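Local structure of protein synthesis inhibitor, putative (Thermotoga maritima, 2B33) at residues Gln44-Pro49 with Glu64-Asn69; Val87-Thr92 with Val127-Glu132; Met39-Gln44 with Lys71-Ala76. The protein is of uncertain function but, as a member of the RutC (YjgF/YER057c/UK114) family, may act as a deaminase. All coordinates share one frame; numbering follows the deposited sequence.

Contact 1 of 3, residues Gln44-Pro49 with Glu64-Asn69; sequences QIPIDP and ERVLEN. With EDO (1,2-ethanediol), chain D.
Asn69 ND2 is gripped by two backbone carbonyls of the loop 44-49. Its bond to Ile47 O is 3.0 Å long and nearly straight, 168° at the hydrogen; it lies in the carbonyl plane and within 7° of the Asn69 amide plane. The bond from the same nitrogen to Ile45 O is weak and strongly bent. Ile45 O also receives the backbone N of Ile47 at 2.7 Å, which closes an inverse gamma turn centred on Pro46, so the asparagine amide reads the carbonyls on both flanks of the turn. The amide is also steadied by Arg65, whose NE and NH2 each make a weak bond to Asn69 OD1 one helical turn away. With Arg65 CG anti to the backbone N (chi1 -173°), the chain bends twice, laying CG and CD along Ile47 O and sliding the guanidinium beneath the Pro49 ring; Pro49 CD sits over the centre of one face, 3.6 Å from Arg65 CZ. The ion pair with Asp48 is long, with Asp48 OD2 3.9 Å from Arg65 NH1, while Asp48 OD1 bonds to the backbone N of Glu50 and of Thr51. Deeper in, Val66 CG1 abuts Gln44 O, and Val66 CG2 packs against Pro46 CD at 3.6 Å. Gln44, its NE2 bonded to Ser42 O, passes across Asn69 with OE1 3.4 Å from Asn69 CB and the two amide planes almost perpendicular. A 1,2-ethanediol, probably from the crystallisation liquor, bonds to Glu64. The loop leaves strand 38-44 of the YjgF-like fold, packs on helix 59-76 and carries Asp48, which with Glu50 belongs to a calcium site seen in this protein, though no ion is bound to this chain.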
loop_
_atom_site.group_PDB
_atom_site.type_symbol
_atom_site.label_atom_id
_atom_site.label_comp_id
_atom_site.label_asym_id
_atom_site.label_seq_id
_atom_site.Cartn_x
_atom_site.Cartn_y
_atom_site.Cartn_z
ATOM N N GLN A 44 6.436 -6.867 7.986
ATOM C CA GLN A 44 7.215 -7.802 8.782
ATOM C C GLN A 44 8.095 -8.652 7.888
ATOM O O GLN A 44 7.650 -9.114 6.844
ATOM C CB GLN A 44 6.280 -8.683 9.621
ATOM C CG GLN A 44 5.440 -7.898 10.626
ATOM C CD GLN A 44 6.298 -7.103 11.591
ATOM O OE1 GLN A 44 7.147 -7.658 12.295
ATOM N NE2 GLN A 44 6.084 -5.794 11.627
ATOM N N ILE A 45 9.336 -8.861 8.322
ATOM C CA ILE A 45 10.317 -9.654 7.590
ATOM C C ILE A 45 10.663 -10.882 8.443
ATOM O O ILE A 45 10.375 -10.882 9.641
ATOM C CB ILE A 45 11.566 -8.802 7.200
ATOM C CG1 ILE A 45 12.237 -8.161 8.424
ATOM C CG2 ILE A 45 11.142 -7.734 6.220
ATOM C CD1 ILE A 45 13.562 -7.484 8.132
ATOM N N PRO A 46 11.232 -11.946 7.828
ATOM C CA PRO A 46 11.568 -13.154 8.587
ATOM C C PRO A 46 12.745 -12.984 9.551
ATOM O O PRO A 46 13.841 -13.473 9.294
ATOM C CB PRO A 46 11.857 -14.189 7.489
ATOM C CG PRO A 46 12.275 -13.406 6.326
ATOM C CD PRO A 46 11.527 -12.114 6.391
ATOM N N ILE A 47 12.484 -12.281 10.652
ATOM C CA ILE A 47 13.451 -12.043 11.719
ATOM C C ILE A 47 12.879 -12.652 12.983
ATOM O O ILE A 47 11.690 -12.493 13.264
ATOM C CB ILE A 47 13.740 -10.524 11.938
ATOM C CG1 ILE A 47 14.754 -10.049 10.894
ATOM C CG2 ILE A 47 14.316 -10.250 13.348
ATOM C CD1 ILE A 47 15.089 -8.577 10.938
ATOM N N ASP A 48 13.733 -13.340 13.737
ATOM C CA ASP A 48 13.351 -13.924 15.011
ATOM C C ASP A 48 13.395 -12.809 16.071
ATOM O O ASP A 48 14.438 -12.181 16.241
ATOM C CB ASP A 48 14.301 -15.062 15.364
ATOM C CG ASP A 48 13.858 -15.844 16.582
ATOM O OD1 ASP A 48 13.972 -15.332 17.715
ATOM O OD2 ASP A 48 13.436 -17.002 16.405
ATOM N N PRO A 49 12.263 -12.540 16.761
ATOM C CA PRO A 49 12.192 -11.485 17.789
ATOM C C PRO A 49 13.169 -11.567 18.973
ATOM O O PRO A 49 13.489 -10.533 19.562
ATOM C CB PRO A 49 10.770 -11.624 18.339
ATOM C CG PRO A 49 10.019 -12.320 17.312
ATOM C CD PRO A 49 10.952 -13.193 16.578
ATOM N N GLU A 64 6.313 -18.308 7.690
ATOM C CA GLU A 64 5.817 -18.633 9.023
ATOM C C GLU A 64 6.250 -17.583 10.040
ATOM O O GLU A 64 5.463 -17.170 10.881
ATOM C CB GLU A 64 6.357 -19.997 9.462
ATOM C CG GLU A 64 5.849 -20.477 10.823
ATOM C CD GLU A 64 6.459 -21.796 11.255
ATOM O OE1 GLU A 64 7.585 -22.134 10.814
ATOM O OE2 GLU A 64 5.823 -22.488 12.065
ATOM N N ARG A 65 7.523 -17.198 9.965
ATOM C CA ARG A 65 8.115 -16.193 10.851
ATOM C C ARG A 65 7.464 -14.828 10.638
ATOM O O ARG A 65 7.085 -14.167 11.601
ATOM C CB ARG A 65 9.625 -16.113 10.596
ATOM C CG ARG A 65 10.433 -15.245 11.546
ATOM C CD ARG A 65 10.412 -15.772 12.981
ATOM N NE ARG A 65 9.253 -15.318 13.753
ATOM C CZ ARG A 65 8.925 -15.733 14.978
ATOM N NH1 ARG A 65 9.645 -16.656 15.610
ATOM N NH2 ARG A 65 7.850 -15.229 15.580
ATOM N N VAL A 66 7.328 -14.424 9.375
ATOM C CA VAL A 66 6.662 -13.162 9.017
ATOM C C VAL A 66 5.228 -13.103 9.576
ATOM O O VAL A 66 4.832 -12.104 10.179
ATOM C CB VAL A 66 6.599 -12.948 7.478
ATOM C CG1 VAL A 66 5.717 -11.764 7.125
ATOM C CG2 VAL A 66 7.988 -12.726 6.892
ATOM N N LEU A 67 4.459 -14.166 9.357
ATOM C CA LEU A 67 3.079 -14.234 9.838
ATOM C C LEU A 67 2.991 -14.357 11.353
ATOM O O LEU A 67 2.018 -13.889 11.945
ATOM C CB LEU A 67 2.314 -15.362 9.141
ATOM C CG LEU A 67 2.108 -15.156 7.632
ATOM C CD1 LEU A 67 1.617 -16.422 6.979
ATOM C CD2 LEU A 67 1.150 -14.011 7.344
ATOM N N GLU A 68 3.982 -14.997 11.976
ATOM C CA GLU A 68 4.048 -15.060 13.441
ATOM C C GLU A 68 4.339 -13.680 14.027
ATOM O O GLU A 68 3.781 -13.314 15.061
ATOM C CB GLU A 68 5.083 -16.081 13.937
ATOM C CG GLU A 68 4.593 -17.532 13.936
ATOM C CD GLU A 68 3.416 -17.791 14.904
ATOM O OE1 GLU A 68 3.399 -17.234 16.027
ATOM O OE2 GLU A 68 2.510 -18.570 14.544
ATOM N N ASN A 69 5.213 -12.926 13.366
ATOM C CA ASN A 69 5.508 -11.559 13.776
ATOM C C ASN A 69 4.263 -10.682 13.639
ATOM O O ASN A 69 3.933 -9.924 14.555
ATOM C CB ASN A 69 6.667 -10.977 12.953
ATOM C CG ASN A 69 8.002 -11.641 13.255
ATOM O OD1 ASN A 69 8.161 -12.297 14.277
ATOM N ND2 ASN A 69 8.980 -11.443 12.374
HETATM C C1 EDO D . 2.623 -23.550 10.629
HETATM O O1 EDO D . 3.173 -22.518 11.457
HETATM C C2 EDO D . 2.384 -23.003 9.221
HETATM O O2 EDO D . 2.826 -23.947 8.234
#

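Contact 2 of 3, residues Val87-Thr92 with Val127-Glu132; sequences VTVFTT and VEIEIE
This is an antiparallel strand pairing inside the mixed beta sheet of the YjgF-like fold, where strand 129-136 runs between strands 84-91 and 38-44. The axes of strands 87-91 and 129-132 come within 4.7 Å. Thr88 with Glu132 and Phe90 with Glu130 are the hydrogen-bonded pairs, each joined by two bonds; the shortest, Phe90 N to Glu130 O, is 2.7 Å and almost straight. Beyond them the register frays at Thr92 N, whose bond to Glu128 O is weak.

Val89, Thr91, Ile129 and Ile131 share one face of the sheet, where the two isoleucines reach Val66 of helix 59-76. Here Ile129 CD1 wedges between Val89 CG1 and Thr91 CG2, 3.4 Å from each, a tight fit. Val87 CG1 is pressed equally close to Ile131 CG2.

Thr88, Phe90, Glu130 and Glu132 lie on the opposite face, which meets neighbouring subunits: Phe90, Glu130 and Glu132 reach the second, Thr88 the third. Lys86 and Ser116 of the second subunit claim Glu132 OE1 across the interface. The Glu132 chain, with CG lodged between its backbone N and carbonyl carbon (chi1 65°), runs extended beside Thr88, and a water links its OE2, weakly, to Thr88 OG1. Glu132 CD meets the Phe90 ring edge, 4.0 Å from Phe90 CE2, while Thr88 CG2 sits 3.5 Å above the ring plane, offset toward the rim.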
loop_
_atom_site.group_PDB
_atom_site.type_symbol
_atom_site.label_atom_id
_atom_site.label_comp_id
_atom_site.label_asym_id
_atom_site.label_seq_id
_atom_site.Cartn_x
_atom_site.Cartn_y
_atom_site.Cartn_z
ATOM N N VAL A 87 -4.174 -7.078 3.294
ATOM C CA VAL A 87 -2.795 -7.539 3.427
ATOM C C VAL A 87 -2.061 -7.219 2.117
ATOM O O VAL A 87 -2.672 -7.172 1.056
ATOM C CB VAL A 87 -2.754 -9.071 3.712
ATOM C CG1 VAL A 87 -1.339 -9.566 3.852
ATOM C CG2 VAL A 87 -3.543 -9.412 4.992
ATOM N N THR A 88 -0.764 -6.950 2.204
ATOM C CA THR A 88 0.059 -6.739 1.017
ATOM C C THR A 88 1.319 -7.572 1.211
ATOM O O THR A 88 2.053 -7.363 2.171
ATOM C CB THR A 88 0.408 -5.253 0.765
ATOM O OG1 THR A 88 -0.789 -4.500 0.549
ATOM C CG2 THR A 88 1.273 -5.097 -0.480
ATOM N N VAL A 89 1.539 -8.527 0.309
ATOM C CA VAL A 89 2.707 -9.393 0.343
ATOM C C VAL A 89 3.704 -8.858 -0.679
ATOM O O VAL A 89 3.348 -8.640 -1.845
ATOM C CB VAL A 89 2.374 -10.854 -0.057
ATOM C CG1 VAL A 89 3.631 -11.730 -0.047
ATOM C CG2 VAL A 89 1.324 -11.456 0.862
ATOM N N PHE A 90 4.944 -8.650 -0.234
ATOM C CA PHE A 90 6.040 -8.249 -1.104
ATOM C C PHE A 90 6.974 -9.434 -1.119
ATOM O O PHE A 90 7.169 -10.053 -0.073
ATOM C CB PHE A 90 6.800 -7.053 -0.547
ATOM C CG PHE A 90 5.956 -5.832 -0.338
ATOM C CD1 PHE A 90 5.640 -4.999 -1.412
ATOM C CD2 PHE A 90 5.500 -5.495 0.937
ATOM C CE1 PHE A 90 4.863 -3.856 -1.224
ATOM C CE2 PHE A 90 4.727 -4.355 1.137
ATOM C CZ PHE A 90 4.409 -3.531 0.054
ATOM N N THR A 91 7.531 -9.751 -2.293
ATOM C CA THR A 91 8.518 -10.828 -2.454
ATOM C C THR A 91 9.576 -10.401 -3.460
ATOM O O THR A 91 9.473 -9.342 -4.057
ATOM C CB THR A 91 7.892 -12.181 -2.937
ATOM O OG1 THR A 91 7.190 -11.996 -4.174
ATOM C CG2 THR A 91 6.940 -12.722 -1.913
ATOM N N THR A 92 10.621 -11.204 -3.603
ATOM C CA THR A 92 11.649 -10.957 -4.619
ATOM C C THR A 92 11.398 -11.815 -5.861
ATOM O O THR A 92 12.036 -11.604 -6.888
ATOM C CB THR A 92 13.068 -11.196 -4.078
ATOM O OG1 THR A 92 13.114 -12.452 -3.390
ATOM C CG2 THR A 92 13.453 -10.074 -3.128
ATOM N N VAL A 127 15.957 -9.764 2.411
ATOM C CA VAL A 127 15.003 -10.857 2.600
ATOM C C VAL A 127 14.183 -11.075 1.318
ATOM O O VAL A 127 14.220 -10.258 0.397
ATOM C CB VAL A 127 14.041 -10.647 3.815
ATOM C CG1 VAL A 127 14.841 -10.470 5.096
ATOM C CG2 VAL A 127 13.048 -9.498 3.587
ATOM N N GLU A 128 13.442 -12.178 1.284
ATOM C CA GLU A 128 12.631 -12.578 0.131
ATOM C C GLU A 128 11.117 -12.472 0.344
ATOM O O GLU A 128 10.342 -12.673 -0.591
ATOM C CB GLU A 128 13.021 -14.009 -0.224
ATOM C CG GLU A 128 14.455 -14.070 -0.764
ATOM C CD GLU A 128 15.309 -15.151 -0.156
ATOM O OE1 GLU A 128 15.079 -15.504 1.013
ATOM O OE2 GLU A 128 16.262 -15.602 -0.836
ATOM N N ILE A 129 10.699 -12.141 1.557
ATOM C CA ILE A 129 9.279 -12.047 1.876
ATOM C C ILE A 129 9.080 -10.945 2.929
ATOM O O ILE A 129 9.872 -10.818 3.870
ATOM C CB ILE A 129 8.715 -13.456 2.318
ATOM C CG1 ILE A 129 7.221 -13.427 2.639
ATOM C CG2 ILE A 129 9.469 -14.021 3.508
ATOM C CD1 ILE A 129 6.324 -13.238 1.437
ATOM N N GLU A 130 8.054 -10.122 2.716
ATOM C CA GLU A 130 7.678 -9.071 3.651
ATOM C C GLU A 130 6.178 -8.884 3.517
ATOM O O GLU A 130 5.670 -8.805 2.397
ATOM C CB GLU A 130 8.420 -7.755 3.384
ATOM C CG GLU A 130 8.033 -6.624 4.354
ATOM C CD GLU A 130 8.835 -5.351 4.181
ATOM O OE1 GLU A 130 9.840 -5.355 3.456
ATOM O OE2 GLU A 130 8.462 -4.327 4.783
ATOM N N ILE A 131 5.484 -8.827 4.658
ATOM C CA ILE A 131 4.028 -8.694 4.688
ATOM C C ILE A 131 3.575 -7.615 5.683
ATOM O O ILE A 131 3.947 -7.641 6.858
ATOM C CB ILE A 131 3.337 -10.040 5.049
ATOM C CG1 ILE A 131 3.803 -11.155 4.099
ATOM C CG2 ILE A 131 1.802 -9.879 5.013
ATOM C CD1 ILE A 131 3.302 -12.556 4.421
ATOM N N GLU A 132 2.775 -6.675 5.184
ATOM C CA GLU A 132 2.178 -5.612 5.983
ATOM C C GLU A 132 0.686 -5.866 5.959
ATOM O O GLU A 132 0.209 -6.672 5.161
ATOM C CB GLU A 132 2.475 -4.222 5.410
ATOM C CG GLU A 132 1.870 -3.952 4.035
ATOM C CD GLU A 132 2.102 -2.545 3.530
ATOM O OE1 GLU A 132 2.867 -1.774 4.145
ATOM O OE2 GLU A 132 1.495 -2.209 2.497
HETATM O O HOH W 1 -1.636 -3.015 3.321
#

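Contact 3 of 3, residues Met39-Gln44 with Lys71-Ala76; sequences MFVSGQ and KAILEA
Helix 59-76 packs on one face of the sheet in this alpha/beta YjgF-like fold, and its last turns meet strand 38-44 here. The segments 39-44 and 71-76 run roughly antiparallel, their axes 9.4 Å apart and their directions 155° from each other. Met39, Val41 and Gln44 lean from the strand toward Ile73 and Leu74. Val41 fits between these two: its CG1 lies 4.0 Å from Ile73 CG2, and its CG2 touches Leu74 CD2, the Val41 and Leu74 side chains crossing at about a right angle. The Met39 chain extends straight as far as its sulfur, with CG anti to the backbone N (chi1 174°) and the next torsion also extended, so that SD reaches the helix backbone, 3.9 Å from Leu74 CA and 4.0 Å from Leu74 CD2. A turn at chi3 then carries Met39 CE beside the carbonyl oxygens of Ile73 and Leu74. At the other end Ile73 CD1 meets the Gln44 amide closely, 3.2 Å from Gln44 NE2 and 3.3 Å from Gln44 CD. That amide is held from within its own strand: NE2 donates to Ser42 O in a bond of 2.9 Å (159° at the hydrogen). The oxygen lies close to the plane of the amide, whereas the donor stands well above the carbonyl plane of Ser42. Val17 and Ala32 extend the apolar surface around Met39 and Ile73, with Leu70 beside Val41. Elsewhere on the strand, Phe40 packs on Val85 of the second subunit and Ser42 OG bonds to Arg115 N there. The contact is therefore mostly apolar, with no hydrogen bond across it; one methyl presses on the Gln44 amide, whose NE2 spends one of its hydrogens on the same strand.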
loop_
_atom_site.group_PDB
_atom_site.type_symbol
_atom_site.label_atom_id
_atom_site.label_comp_id
_atom_site.label_asym_id
_atom_site.label_seq_id
_atom_site.Cartn_x
_atom_site.Cartn_y
_atom_site.Cartn_z
ATOM N N MET A 39 -6.034 -0.740 13.082
ATOM C CA MET A 39 -4.596 -0.954 13.309
ATOM C C MET A 39 -3.858 -0.999 11.973
ATOM O O MET A 39 -4.299 -1.678 11.056
ATOM C CB MET A 39 -4.312 -2.250 14.073
ATOM C CG MET A 39 -2.803 -2.558 14.181
ATOM S SD MET A 39 -2.342 -4.020 15.104
ATOM C CE MET A 39 -2.738 -3.553 16.765
ATOM N N PHE A 40 -2.725 -0.305 11.889
ATOM C CA PHE A 40 -1.883 -0.290 10.701
ATOM C C PHE A 40 -0.568 -0.964 11.089
ATOM O O PHE A 40 0.214 -0.381 11.821
ATOM C CB PHE A 40 -1.634 1.146 10.248
ATOM C CG PHE A 40 -2.876 1.877 9.798
ATOM C CD1 PHE A 40 -3.694 2.525 10.722
ATOM C CD2 PHE A 40 -3.210 1.944 8.450
ATOM C CE1 PHE A 40 -4.832 3.207 10.308
ATOM C CE2 PHE A 40 -4.346 2.628 8.028
ATOM C CZ PHE A 40 -5.153 3.263 8.959
ATOM N N VAL A 41 -0.337 -2.185 10.612
ATOM C CA VAL A 41 0.871 -2.942 10.950
ATOM C C VAL A 41 1.997 -2.717 9.929
ATOM O O VAL A 41 1.761 -2.696 8.717
ATOM C CB VAL A 41 0.586 -4.464 11.047
ATOM C CG1 VAL A 41 1.839 -5.223 11.481
ATOM C CG2 VAL A 41 -0.556 -4.745 12.030
ATOM N N SER A 42 3.218 -2.567 10.446
ATOM C CA SER A 42 4.416 -2.376 9.636
ATOM C C SER A 42 4.791 -3.675 8.925
ATOM O O SER A 42 4.508 -4.757 9.422
ATOM C CB SER A 42 5.586 -1.940 10.520
ATOM O OG SER A 42 5.436 -0.607 10.955
ATOM N N GLY A 43 5.437 -3.561 7.772
ATOM C CA GLY A 43 5.849 -4.734 7.003
ATOM C C GLY A 43 6.795 -5.597 7.817
ATOM O O GLY A 43 7.811 -5.111 8.305
ATOM N N GLN A 44 6.436 -6.867 7.986
ATOM C CA GLN A 44 7.215 -7.802 8.782
ATOM C C GLN A 44 8.095 -8.652 7.888
ATOM O O GLN A 44 7.650 -9.114 6.844
ATOM C CB GLN A 44 6.280 -8.683 9.621
ATOM C CG GLN A 44 5.440 -7.898 10.626
ATOM C CD GLN A 44 6.298 -7.103 11.591
ATOM O OE1 GLN A 44 7.147 -7.658 12.295
ATOM N NE2 GLN A 44 6.084 -5.794 11.627
ATOM N N LYS A 71 1.100 -11.673 13.589
ATOM C CA LYS A 71 0.132 -12.157 14.583
ATOM C C LYS A 71 0.404 -11.640 16.003
ATOM O O LYS A 71 -0.523 -11.280 16.730
ATOM C CB LYS A 71 0.117 -13.690 14.579
ATOM C CG LYS A 71 -0.939 -14.330 15.473
ATOM C CD LYS A 71 -0.920 -15.833 15.327
ATOM C CE LYS A 71 -1.977 -16.470 16.201
ATOM N NZ LYS A 71 -1.967 -17.949 16.074
ATOM N N ALA A 72 1.675 -11.639 16.391
ATOM C CA ALA A 72 2.098 -11.137 17.692
ATOM C C ALA A 72 1.775 -9.653 17.847
ATOM O O ALA A 72 1.341 -9.230 18.909
ATOM C CB ALA A 72 3.579 -11.357 17.872
ATOM N N ILE A 73 1.976 -8.872 16.783
ATOM C CA ILE A 73 1.705 -7.425 16.797
ATOM C C ILE A 73 0.208 -7.161 16.924
ATOM O O ILE A 73 -0.206 -6.331 17.731
ATOM C CB ILE A 73 2.290 -6.723 15.547
ATOM C CG1 ILE A 73 3.817 -6.799 15.588
ATOM C CG2 ILE A 73 1.880 -5.242 15.497
ATOM C CD1 ILE A 73 4.504 -6.535 14.272
ATOM N N LEU A 74 -0.591 -7.854 16.119
ATOM C CA LEU A 74 -2.047 -7.751 16.203
ATOM C C LEU A 74 -2.497 -8.025 17.630
ATOM O O LEU A 74 -3.162 -7.192 18.239
ATOM C CB LEU A 74 -2.718 -8.748 15.255
ATOM C CG LEU A 74 -2.584 -8.450 13.757
ATOM C CD1 LEU A 74 -2.773 -9.702 12.919
ATOM C CD2 LEU A 74 -3.558 -7.354 13.324
ATOM N N GLU A 75 -2.094 -9.178 18.160
ATOM C CA GLU A 75 -2.473 -9.604 19.520
ATOM C C GLU A 75 -1.953 -8.720 20.664
ATOM O O GLU A 75 -2.571 -8.669 21.721
ATOM C CB GLU A 75 -2.086 -11.072 19.741
ATOM C CG GLU A 75 -2.910 -12.036 18.878
ATOM C CD GLU A 75 -2.487 -13.493 19.002
ATOM O OE1 GLU A 75 -1.395 -13.782 19.538
ATOM O OE2 GLU A 75 -3.252 -14.361 18.535
ATOM N N ALA A 76 -0.829 -8.036 20.450
ATOM C CA ALA A 76 -0.271 -7.120 21.448
ATOM C C ALA A 76 -1.111 -5.841 21.588
ATOM O O ALA A 76 -1.089 -5.207 22.642
ATOM C CB ALA A 76 1.151 -6.766 21.087
#

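Helix 59-76 serves all three contacts: its Arg65, Val66 and Asn69 hold the loop of contact 1, Ile73 and Leu74 cover the strand of contact 3, and Val66 reaches the sheet face of contact 2. Gln44 belongs to contacts 1 and 3, whose centres are about 11 Å apart, and its backbone N, 2.8 Å from Ile131 O in a probable hydrogen bond, ties both to contact 2. Strands 38-44 and 129-136 are sheet neighbours, and both touch the second subunit. Asp48, a calcium ligand of this protein though no ion is bound here, lies in contact 1; its side chain is about 11 Å from those of Val127 in contact 2 and Gln44.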